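Local coordinates for protein tRNA (guanine-N(1)-)-methyltransferase (Corynebacterium diphtheriae, PDB 7KFF) that catalyses transfer of a methyl group from S-adenosyl-L-methionine to N1 of a guanine in tRNA, probably as a knotted SPOUT-family dimer, at residues A[23-29]-A[200-204]; A[53-57]-A[80-85]; A[73-79]-A[167-173]. One frame throughout, in Å; residues are numbered along the deposited sequence.

Interaction 1 (A[23-29]-A[200-204])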
loop_
_atom_site.group_PDB
_atom_site.type_symbol
_atom_site.label_atom_id
_atom_site.label_comp_id
_atom_site.label_asym_id
_atom_site.label_seq_id
_atom_site.Cartn_x
_atom_site.Cartn_y
_atom_site.Cartn_z
ATOM N N THR A 23 1.715 -17.886 -3.056
ATOM C CA THR A 23 2.077 -17.393 -1.736
ATOM C C THR A 23 2.301 -18.554 -0.776
ATOM O O THR A 23 1.687 -19.612 -0.903
ATOM C CB THR A 23 0.937 -16.490 -1.209
ATOM O OG1 THR A 23 1.145 -16.201 0.180
ATOM C CG2 THR A 23 -0.435 -17.189 -1.346
ATOM N N ILE A 24 3.139 -18.325 0.240
ATOM C CA ILE A 24 3.207 -19.285 1.346
ATOM C C ILE A 24 2.166 -19.021 2.441
ATOM O O ILE A 24 2.083 -19.801 3.402
ATOM C CB ILE A 24 4.622 -19.407 1.958
ATOM C CG1 ILE A 24 5.090 -18.080 2.536
ATOM C CG2 ILE A 24 5.592 -19.999 0.936
ATOM C CD1 ILE A 24 6.300 -18.204 3.435
ATOM N N PHE A 25 1.357 -17.969 2.314
ATOM C CA PHE A 25 0.279 -17.659 3.258
ATOM C C PHE A 25 -1.019 -17.430 2.493
ATOM O O PHE A 25 -1.539 -16.300 2.435
ATOM C CB PHE A 25 0.602 -16.421 4.100
ATOM C CG PHE A 25 1.778 -16.605 5.010
ATOM C CD1 PHE A 25 1.679 -17.425 6.115
ATOM C CD2 PHE A 25 2.982 -15.969 4.755
ATOM C CE1 PHE A 25 2.763 -17.607 6.953
ATOM C CE2 PHE A 25 4.073 -16.126 5.604
ATOM C CZ PHE A 25 3.954 -16.974 6.705
ATOM N N PRO A 26 -1.610 -18.499 1.947
ATOM C CA PRO A 26 -2.877 -18.319 1.214
ATOM C C PRO A 26 -3.957 -17.583 1.993
ATOM O O PRO A 26 -4.753 -16.839 1.406
ATOM C CB PRO A 26 -3.320 -19.751 0.899
ATOM C CG PRO A 26 -2.125 -20.587 1.062
ATOM C CD PRO A 26 -1.117 -19.889 1.906
ATOM N N GLU A 27 -4.028 -17.810 3.309
ATOM C CA GLU A 27 -5.048 -17.192 4.145
ATOM C C GLU A 27 -4.957 -15.669 4.129
ATOM O O GLU A 27 -5.964 -14.984 4.382
ATOM C CB GLU A 27 -4.919 -17.747 5.571
ATOM C CG GLU A 27 -3.565 -17.495 6.289
ATOM C CD GLU A 27 -2.458 -18.538 6.040
ATOM O OE1 GLU A 27 -2.480 -19.269 5.030
ATOM O OE2 GLU A 27 -1.552 -18.625 6.896
ATOM N N TYR A 28 -3.775 -15.114 3.853
ATOM C CA TYR A 28 -3.621 -13.664 3.830
ATOM C C TYR A 28 -4.504 -13.056 2.745
ATOM O O TYR A 28 -4.880 -11.882 2.826
ATOM C CB TYR A 28 -2.153 -13.309 3.613
ATOM C CG TYR A 28 -1.746 -11.966 4.216
ATOM C CD1 TYR A 28 -2.202 -10.765 3.672
ATOM C CD2 TYR A 28 -0.892 -11.900 5.298
ATOM C CE1 TYR A 28 -1.825 -9.537 4.218
ATOM C CE2 TYR A 28 -0.505 -10.675 5.832
ATOM C CZ TYR A 28 -0.973 -9.507 5.286
ATOM O OH TYR A 28 -0.587 -8.281 5.827
ATOM N N LEU A 29 -4.804 -13.825 1.703
ATOM C CA LEU A 29 -5.590 -13.328 0.590
ATOM C C LEU A 29 -7.091 -13.500 0.779
ATOM O O LEU A 29 -7.859 -13.205 -0.142
ATOM C CB LEU A 29 -5.140 -13.949 -0.715
ATOM C CG LEU A 29 -3.779 -13.559 -1.273
ATOM C CD1 LEU A 29 -3.622 -12.017 -1.417
ATOM C CD2 LEU A 29 -2.598 -14.106 -0.458
ATOM N N GLU A 200 2.063 -10.288 -0.047
ATOM C CA GLU A 200 0.623 -10.551 -0.019
ATOM C C GLU A 200 -0.207 -9.278 0.167
ATOM O O GLU A 200 -1.211 -9.079 -0.528
ATOM C CB GLU A 200 0.301 -11.545 1.087
ATOM C CG GLU A 200 0.851 -12.970 0.840
ATOM C CD GLU A 200 2.333 -13.199 1.135
ATOM O OE1 GLU A 200 3.054 -12.280 1.587
ATOM O OE2 GLU A 200 2.766 -14.343 0.903
ATOM N N VAL A 201 0.184 -8.420 1.109
ATOM C CA VAL A 201 -0.597 -7.207 1.334
ATOM C C VAL A 201 -0.541 -6.300 0.115
ATOM O O VAL A 201 -1.514 -5.602 -0.191
ATOM C CB VAL A 201 -0.184 -6.484 2.628
ATOM C CG1 VAL A 201 1.177 -5.799 2.507
ATOM C CG2 VAL A 201 -1.242 -5.485 3.038
ATOM N N ALA A 202 0.578 -6.301 -0.604
ATOM C CA ALA A 202 0.661 -5.502 -1.821
ATOM C C ALA A 202 -0.275 -6.031 -2.899
ATOM O O ALA A 202 -0.813 -5.239 -3.677
ATOM C CB ALA A 202 2.099 -5.490 -2.322
ATOM N N VAL A 203 -0.513 -7.353 -2.938
ATOM C CA VAL A 203 -1.528 -7.905 -3.832
ATOM C C VAL A 203 -2.898 -7.328 -3.494
ATOM O O VAL A 203 -3.654 -6.920 -4.377
ATOM C CB VAL A 203 -1.534 -9.439 -3.768
ATOM C CG1 VAL A 203 -2.669 -9.963 -4.635
ATOM C CG2 VAL A 203 -0.179 -9.983 -4.207
ATOM N N LEU A 204 -3.240 -7.293 -2.206
ATOM C CA LEU A 204 -4.536 -6.741 -1.826
ATOM C C LEU A 204 -4.674 -5.281 -2.259
ATOM O O LEU A 204 -5.743 -4.863 -2.723
ATOM C CB LEU A 204 -4.727 -6.870 -0.312
ATOM C CG LEU A 204 -4.740 -8.289 0.279
ATOM C CD1 LEU A 204 -4.918 -8.213 1.774
ATOM C CD2 LEU A 204 -5.818 -9.124 -0.360
HETATM O O HOH W 1 4.777 -15.889 -0.127
#

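Interaction 2 (A[53-57]-A[80-85])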
loop_
_atom_site.group_PDB
_atom_site.type_symbol
_atom_site.label_atom_id
_atom_site.label_comp_id
_atom_site.label_asym_id
_atom_site.label_seq_id
_atom_site.Cartn_x
_atom_site.Cartn_y
_atom_site.Cartn_z
ATOM N N LEU A 53 2.494 -21.896 -2.455
ATOM C CA LEU A 53 3.778 -22.151 -3.109
ATOM C C LEU A 53 4.380 -23.486 -2.700
ATOM O O LEU A 53 5.098 -24.114 -3.490
ATOM C CB LEU A 53 4.736 -21.009 -2.756
ATOM C CG LEU A 53 6.150 -21.075 -3.352
ATOM C CD1 LEU A 53 6.123 -20.928 -4.861
ATOM C CD2 LEU A 53 7.044 -20.046 -2.677
ATOM N N ARG A 54 4.114 -23.935 -1.471
ATOM C CA ARG A 54 4.698 -25.192 -1.006
ATOM C C ARG A 54 4.210 -26.401 -1.786
ATOM O O ARG A 54 4.855 -27.457 -1.727
ATOM C CB ARG A 54 4.415 -25.379 0.480
ATOM C CG ARG A 54 5.145 -24.363 1.319
ATOM C CD ARG A 54 5.120 -24.695 2.811
ATOM N NE ARG A 54 5.395 -23.465 3.540
ATOM C CZ ARG A 54 6.600 -22.984 3.819
ATOM N NH1 ARG A 54 7.693 -23.638 3.458
ATOM N NH2 ARG A 54 6.706 -21.828 4.445
ATOM N N LEU A 55 3.108 -26.279 -2.524
ATOM C CA LEU A 55 2.688 -27.385 -3.371
ATOM C C LEU A 55 3.791 -27.774 -4.335
ATOM O O LEU A 55 3.849 -28.921 -4.772
ATOM C CB LEU A 55 1.457 -26.984 -4.179
ATOM C CG LEU A 55 0.148 -26.853 -3.411
ATOM C CD1 LEU A 55 -0.941 -26.298 -4.329
ATOM C CD2 LEU A 55 -0.263 -28.192 -2.835
ATOM N N TRP A 56 4.670 -26.831 -4.676
ATOM C CA TRP A 56 5.737 -27.058 -5.634
ATOM C C TRP A 56 7.088 -27.341 -4.974
ATOM O O TRP A 56 8.103 -27.433 -5.671
ATOM C CB TRP A 56 5.832 -25.867 -6.591
ATOM C CG TRP A 56 4.678 -25.794 -7.547
ATOM C CD1 TRP A 56 4.590 -26.415 -8.759
ATOM C CD2 TRP A 56 3.439 -25.083 -7.374
ATOM N NE1 TRP A 56 3.382 -26.143 -9.347
ATOM C CE2 TRP A 56 2.661 -25.316 -8.523
ATOM C CE3 TRP A 56 2.927 -24.262 -6.372
ATOM C CZ2 TRP A 56 1.403 -24.747 -8.698
ATOM C CZ3 TRP A 56 1.685 -23.707 -6.540
ATOM C CH2 TRP A 56 0.932 -23.942 -7.697
ATOM N N ALA A 57 7.131 -27.495 -3.657
ATOM C CA ALA A 57 8.372 -27.836 -2.972
ATOM C C ALA A 57 8.541 -29.351 -2.975
ATOM O O ALA A 57 7.605 -30.089 -2.651
ATOM C CB ALA A 57 8.372 -27.304 -1.543
ATOM N N THR A 80 13.969 -23.271 -7.897
ATOM C CA THR A 80 13.485 -24.608 -8.232
ATOM C C THR A 80 12.064 -24.869 -7.732
ATOM O O THR A 80 11.443 -25.857 -8.147
ATOM C CB THR A 80 14.432 -25.682 -7.697
ATOM O OG1 THR A 80 14.567 -25.498 -6.280
ATOM C CG2 THR A 80 15.816 -25.603 -8.383
ATOM N N VAL A 81 11.540 -24.001 -6.874
ATOM C CA VAL A 81 10.133 -24.018 -6.466
ATOM C C VAL A 81 9.318 -23.003 -7.257
ATOM O O VAL A 81 8.272 -23.337 -7.817
ATOM C CB VAL A 81 10.031 -23.788 -4.943
ATOM C CG1 VAL A 81 8.568 -23.794 -4.501
ATOM C CG2 VAL A 81 10.834 -24.850 -4.192
ATOM N N TRP A 82 9.825 -21.768 -7.362
ATOM C CA TRP A 82 9.090 -20.711 -8.047
ATOM C C TRP A 82 8.900 -20.969 -9.541
ATOM O O TRP A 82 7.852 -20.622 -10.097
ATOM C CB TRP A 82 9.773 -19.359 -7.842
ATOM C CG TRP A 82 9.255 -18.674 -6.650
ATOM C CD1 TRP A 82 9.885 -18.491 -5.443
ATOM C CD2 TRP A 82 7.965 -18.073 -6.528
ATOM N NE1 TRP A 82 9.056 -17.795 -4.585
ATOM C CE2 TRP A 82 7.867 -17.544 -5.220
ATOM C CE3 TRP A 82 6.881 -17.936 -7.394
ATOM C CZ2 TRP A 82 6.725 -16.904 -4.769
ATOM C CZ3 TRP A 82 5.754 -17.292 -6.941
ATOM C CH2 TRP A 82 5.678 -16.807 -5.632
ATOM N N GLY A 83 9.912 -21.472 -10.228
ATOM C CA GLY A 83 9.816 -21.660 -11.657
ATOM C C GLY A 83 8.679 -22.591 -12.039
ATOM O O GLY A 83 7.794 -22.243 -12.835
ATOM N N PRO A 84 8.662 -23.798 -11.466
ATOM C CA PRO A 84 7.533 -24.711 -11.743
ATOM C C PRO A 84 6.181 -24.133 -11.357
ATOM O O PRO A 84 5.200 -24.344 -12.076
ATOM C CB PRO A 84 7.905 -25.969 -10.948
ATOM C CG PRO A 84 9.430 -25.925 -10.933
ATOM C CD PRO A 84 9.760 -24.481 -10.754
ATOM N N ALA A 85 6.098 -23.408 -10.232
ATOM C CA ALA A 85 4.836 -22.807 -9.817
ATOM C C ALA A 85 4.345 -21.821 -10.863
ATOM O O ALA A 85 3.173 -21.835 -11.258
ATOM C CB ALA A 85 5.027 -22.119 -8.466
#

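Interaction 3 (A[73-79]-A[167-173]). With SAH (S-adenosyl-L-homocysteine), chain C.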
loop_
_atom_site.group_PDB
_atom_site.type_symbol
_atom_site.label_atom_id
_atom_site.label_comp_id
_atom_site.label_asym_id
_atom_site.label_seq_id
_atom_site.Cartn_x
_atom_site.Cartn_y
_atom_site.Cartn_z
ATOM N N PRO A 73 22.957 -12.408 5.932
ATOM C CA PRO A 73 21.829 -13.004 6.638
ATOM C C PRO A 73 20.596 -13.044 5.750
ATOM O O PRO A 73 20.554 -12.513 4.635
ATOM C CB PRO A 73 21.614 -12.042 7.808
ATOM C CG PRO A 73 21.968 -10.705 7.221
ATOM C CD PRO A 73 23.073 -10.963 6.200
ATOM N N GLY A 74 19.586 -13.694 6.269
ATOM C CA GLY A 74 18.332 -13.763 5.575
ATOM C C GLY A 74 18.237 -14.995 4.713
ATOM O O GLY A 74 19.149 -15.823 4.616
HETATM N N MSE A 75 17.102 -15.095 4.057
HETATM C CA MSE A 75 16.810 -16.211 3.171
HETATM C C MSE A 75 16.230 -15.672 1.890
HETATM O O MSE A 75 15.582 -14.631 1.901
HETATM C CB MSE A 75 15.817 -17.150 3.857
HETATM C CG MSE A 75 16.365 -17.743 5.152
HETATM SE SE MSE A 75 17.966 -18.844 4.947
HETATM C CE MSE A 75 17.035 -20.553 4.531
ATOM N N VAL A 76 16.457 -16.391 0.805
ATOM C CA VAL A 76 15.985 -16.043 -0.528
ATOM C C VAL A 76 15.123 -17.186 -1.027
ATOM O O VAL A 76 15.469 -18.353 -0.844
ATOM C CB VAL A 76 17.187 -15.829 -1.473
ATOM C CG1 VAL A 76 16.744 -15.572 -2.887
ATOM C CG2 VAL A 76 18.063 -14.698 -0.959
HETATM N N MSE A 77 14.005 -16.861 -1.655
HETATM C CA MSE A 77 13.152 -17.927 -2.153
HETATM C C MSE A 77 13.691 -18.612 -3.402
HETATM O O MSE A 77 14.290 -17.967 -4.272
HETATM C CB MSE A 77 11.747 -17.441 -2.424
HETATM C CG MSE A 77 11.052 -16.812 -1.218
HETATM SE SE MSE A 77 9.254 -16.210 -1.412
HETATM C CE MSE A 77 8.287 -17.346 -0.199
ATOM N N LYS A 78 13.435 -19.930 -3.471
ATOM C CA LYS A 78 14.175 -20.826 -4.349
ATOM C C LYS A 78 13.635 -20.823 -5.772
ATOM O O LYS A 78 12.425 -20.997 -5.969
ATOM C CB LYS A 78 14.032 -22.263 -3.822
ATOM C CG LYS A 78 14.772 -22.577 -2.543
ATOM C CD LYS A 78 14.510 -24.037 -2.123
ATOM C CE LYS A 78 15.591 -24.607 -1.243
ATOM N NZ LYS A 78 15.255 -25.984 -0.754
ATOM N N PRO A 79 14.501 -20.705 -6.783
ATOM C CA PRO A 79 14.029 -20.840 -8.172
ATOM C C PRO A 79 13.451 -22.195 -8.495
ATOM O O PRO A 79 12.532 -22.277 -9.318
ATOM C CB PRO A 79 15.277 -20.560 -9.027
ATOM C CG PRO A 79 16.281 -20.057 -8.150
ATOM C CD PRO A 79 15.921 -20.337 -6.711
ATOM N N GLY A 167 6.623 -12.362 -2.514
ATOM C CA GLY A 167 7.859 -12.610 -1.814
ATOM C C GLY A 167 7.726 -12.498 -0.305
ATOM O O GLY A 167 6.818 -11.847 0.222
ATOM N N ARG A 168 8.656 -13.155 0.371
ATOM C CA ARG A 168 8.887 -13.061 1.801
ATOM C C ARG A 168 10.406 -13.071 1.982
ATOM O O ARG A 168 11.154 -13.356 1.036
ATOM C CB ARG A 168 8.260 -14.271 2.513
ATOM C CG ARG A 168 6.735 -14.259 2.554
ATOM C CD ARG A 168 6.220 -13.561 3.777
ATOM N NE ARG A 168 4.844 -13.095 3.661
ATOM C CZ ARG A 168 4.174 -12.522 4.654
ATOM N NH1 ARG A 168 4.687 -12.453 5.871
ATOM N NH2 ARG A 168 2.976 -12.019 4.441
ATOM N N TYR A 169 10.855 -12.760 3.201
ATOM C CA TYR A 169 12.270 -12.855 3.555
ATOM C C TYR A 169 13.031 -11.806 2.740
ATOM O O TYR A 169 12.647 -10.635 2.735
ATOM C CB TYR A 169 12.762 -14.295 3.408
ATOM C CG TYR A 169 11.772 -15.288 3.987
ATOM C CD1 TYR A 169 11.179 -15.086 5.240
ATOM C CD2 TYR A 169 11.395 -16.403 3.257
ATOM C CE1 TYR A 169 10.259 -15.999 5.753
ATOM C CE2 TYR A 169 10.502 -17.327 3.768
ATOM C CZ TYR A 169 9.927 -17.111 5.008
ATOM O OH TYR A 169 9.022 -18.008 5.512
ATOM N N GLU A 170 14.127 -12.190 2.084
ATOM C CA GLU A 170 14.860 -11.224 1.267
ATOM C C GLU A 170 14.240 -11.038 -0.108
ATOM O O GLU A 170 14.649 -10.146 -0.861
ATOM C CB GLU A 170 16.308 -11.673 1.098
ATOM C CG GLU A 170 17.080 -11.742 2.405
ATOM C CD GLU A 170 17.051 -10.433 3.165
ATOM O OE1 GLU A 170 16.524 -10.414 4.301
ATOM O OE2 GLU A 170 17.559 -9.426 2.623
ATOM N N GLY A 171 13.254 -11.863 -0.445
ATOM C CA GLY A 171 12.617 -11.811 -1.739
ATOM C C GLY A 171 12.854 -13.070 -2.538
ATOM O O GLY A 171 13.252 -14.110 -2.001
ATOM N N ILE A 172 12.637 -12.969 -3.832
ATOM C CA ILE A 172 12.694 -14.094 -4.751
ATOM C C ILE A 172 13.981 -14.009 -5.559
ATOM O O ILE A 172 14.363 -12.933 -6.027
ATOM C CB ILE A 172 11.458 -14.061 -5.676
ATOM C CG1 ILE A 172 10.154 -14.142 -4.860
ATOM C CG2 ILE A 172 11.547 -15.171 -6.709
ATOM C CD1 ILE A 172 8.920 -13.925 -5.693
ATOM N N ASP A 173 14.655 -15.142 -5.733
ATOM C CA ASP A 173 15.848 -15.191 -6.582
ATOM C C ASP A 173 15.552 -14.499 -7.908
ATOM O O ASP A 173 14.571 -14.816 -8.588
ATOM C CB ASP A 173 16.218 -16.659 -6.832
ATOM C CG ASP A 173 17.501 -16.850 -7.633
ATOM O OD1 ASP A 173 17.547 -16.470 -8.811
ATOM O OD2 ASP A 173 18.453 -17.438 -7.073
HETATM N N SAH C . 15.616 -6.755 1.949
HETATM C CA SAH C . 14.494 -6.340 1.131
HETATM C CB SAH C . 13.241 -6.654 1.917
HETATM C CG SAH C . 12.290 -7.638 1.259
HETATM S SD SAH C . 10.765 -7.395 2.149
HETATM C C SAH C . 14.483 -4.860 0.789
HETATM O O SAH C . 14.409 -4.007 1.670
HETATM O OXT SAH C . 14.521 -4.494 -0.385
HETATM C "C5'" SAH C . 9.992 -8.951 1.723
HETATM C "C4'" SAH C . 8.973 -8.858 0.606
HETATM O "O4'" SAH C . 7.894 -7.996 0.962
HETATM C "C3'" SAH C . 9.462 -8.335 -0.754
HETATM O "O3'" SAH C . 10.183 -9.292 -1.441
HETATM C "C2'" SAH C . 8.132 -7.943 -1.399
HETATM O "O2'" SAH C . 7.442 -9.073 -1.874
HETATM C "C1'" SAH C . 7.380 -7.387 -0.210
HETATM N N9 SAH C . 7.543 -5.928 -0.066
HETATM C C8 SAH C . 8.220 -5.254 0.926
HETATM N N7 SAH C . 8.068 -3.930 0.745
HETATM C C5 SAH C . 7.314 -3.749 -0.374
HETATM C C6 SAH C . 6.854 -2.618 -1.033
HETATM N N6 SAH C . 7.125 -1.356 -0.640
HETATM N N1 SAH C . 6.085 -2.789 -2.161
HETATM C C2 SAH C . 5.771 -4.051 -2.606
HETATM N N3 SAH C . 6.206 -5.170 -1.962
HETATM C C4 SAH C . 6.965 -5.002 -0.872
#

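Interaction 1 (A[23-29]-A[200-204])
T23 and E200 meet through a short hydrogen bond: OG1 of T23 donates to OE2 of E200 at 2.6 Å. The carboxylate receives it on its anti lone pair, the one turned away from OE1. The same hydroxyl accepts from the backbone N of F25, 2.8 Å from OG1, which makes T23–F25 an ST turn. Held by two bonds, one accepted and one given, the hydroxyl has its rotation set, and threonine suits the place because one small group must do both. A water adds a second link, accepting from the N of I24 and donating to E200 OE2 at 2.7 Å.

The glutamate reaches this corner by a bend at chi2 (79°), which swings the carboxylate off the first turn of helix 200-211. Its aliphatic part is not idle: Y28 crosses it at about a right angle, with CD1 3.7 Å from E200 CB, and CD2 of L29 lies against E200 CG. Further along the helix, the Y28 ring runs beside V201, while L29 CD1 touches L204 CD2 at 3.8 Å and V203 CG1 at 3.9 Å. The loop after strand 17-23 thus packs its Y28 ring and L29 side chain on the start of a helix whose A202 belongs to the S-adenosyl-L-homocysteine pocket. V201 and L204 also pack on the second subunit, where E208 makes a weak hydrogen bond with Y28 OH.

The other oxygen, OE1, forms a salt bridge with NE of R168. E200 therefore has partners on both oxygens although it is buried, and the arginine, threonine and water together would favour its charged form.

Interaction 2 (A[53-57]-A[80-85])
V81 of helix 79-90 pushes into the notch between L53 and W56, where the 3-10 turn after strand 46-52 packs on that helix in this SPOUT-family methyltransferase. Its CG1 fills the notch, 3.6 Å from the carbonyl O of L53 and also against CD1 of L53 and CB of W56, while CG2 turns to A57. A branched valine suits that hollow.

L53 has its CG anti to the backbone N (chi1 -180°), which turns the side chain toward the helix. There CD1 meets V81 and A85 and sits over the centre of W82's six-membered ring, 3.8 Å from its centroid, a CH-pi contact; CD2 lies against NE1 and CE2. I172 lies over the other face of that indole and M77 at its NE1 edge, and NE1 is buried with no hydrogen-bond partner in the model.

W56 lays its own indole flat on the helix, and a small alanine suits so close an approach: A85 CB comes to 3.5 Å from CD2, and P84 CB borders CD1. L55 CB lies over the rim of the opposite face, and NE1 is hydrogen-bonded to D88. Over the five-membered ring, A85 CA makes a CH-pi contact, 3.5 Å from the centroid and 6° off the ring normal.

Interaction 3 (A[73-79]-A[167-173])
M77 lies alongside R168, the two side chains pointing the same way. M77 is a selenomethionine, bent at its last torsion (chi3 116°), with SE 3.6 Å from R168 N and CE near R168 CB. Its backbone forms a single beta bridge with I172: the N of M77 bonds to G171 O at 2.9 Å, and D173 N returns a longer bond of 3.2 Å to M77 O. Beyond the bridge, E170 N donates to M75 O at 2.8 Å.

At the other end, P79 crosses D173 at about a right angle, its CG 3.5 Å from the carboxylate carbon of D173; that carboxylate also caps the helix that follows and pairs with R175.

Residues 168-171 make a type II' turn. Y169 holds its CB 3.2 Å from M75 O, and its ring is covered on one face by R168 CB. The CG of E170, placed by chi1 (-63°), lies by M75 O; the bend at chi2 (-55°) then turns the carboxylate toward the ligand, where OE2 reaches the amino N of S-adenosyl-L-homocysteine in a weak 3.4 Å bond. OE1 is taken by H224 of the second subunit. G74 fits because a side chain there would run into E170, and G171 because its backbone angles demand glycine.

The backbone bonds from M75 and M77, with the turn's own G171 N to R168 O bond, hold the loop that lines the S-adenosyl-L-homocysteine pocket, and E170 probably complements the positive charge of the ligand's ammonium group.

All three contacts are largely buried, yet interaction 1 lies nearest the centre of the chain, while interactions 2 and 3 sit farther out, and each touches the second subunit. They share neighbours: T23 O probably bonds to L53 N, joining interactions 1 and 2; I24 of interaction 1 packs on Y169 and M77 of interaction 3; and P84 of interaction 2 rests against P79 of interaction 3. Strand 76-77 is followed at once by helix 79-90, so interactions 2 and 3 hold consecutive elements. Their chemistry differs accordingly: a buried carboxylate within apolar packing in 23-29/200-204, apolar and CH-pi contacts in 53-57/80-85, and backbone bonding beside the ligand in 73-79/167-173.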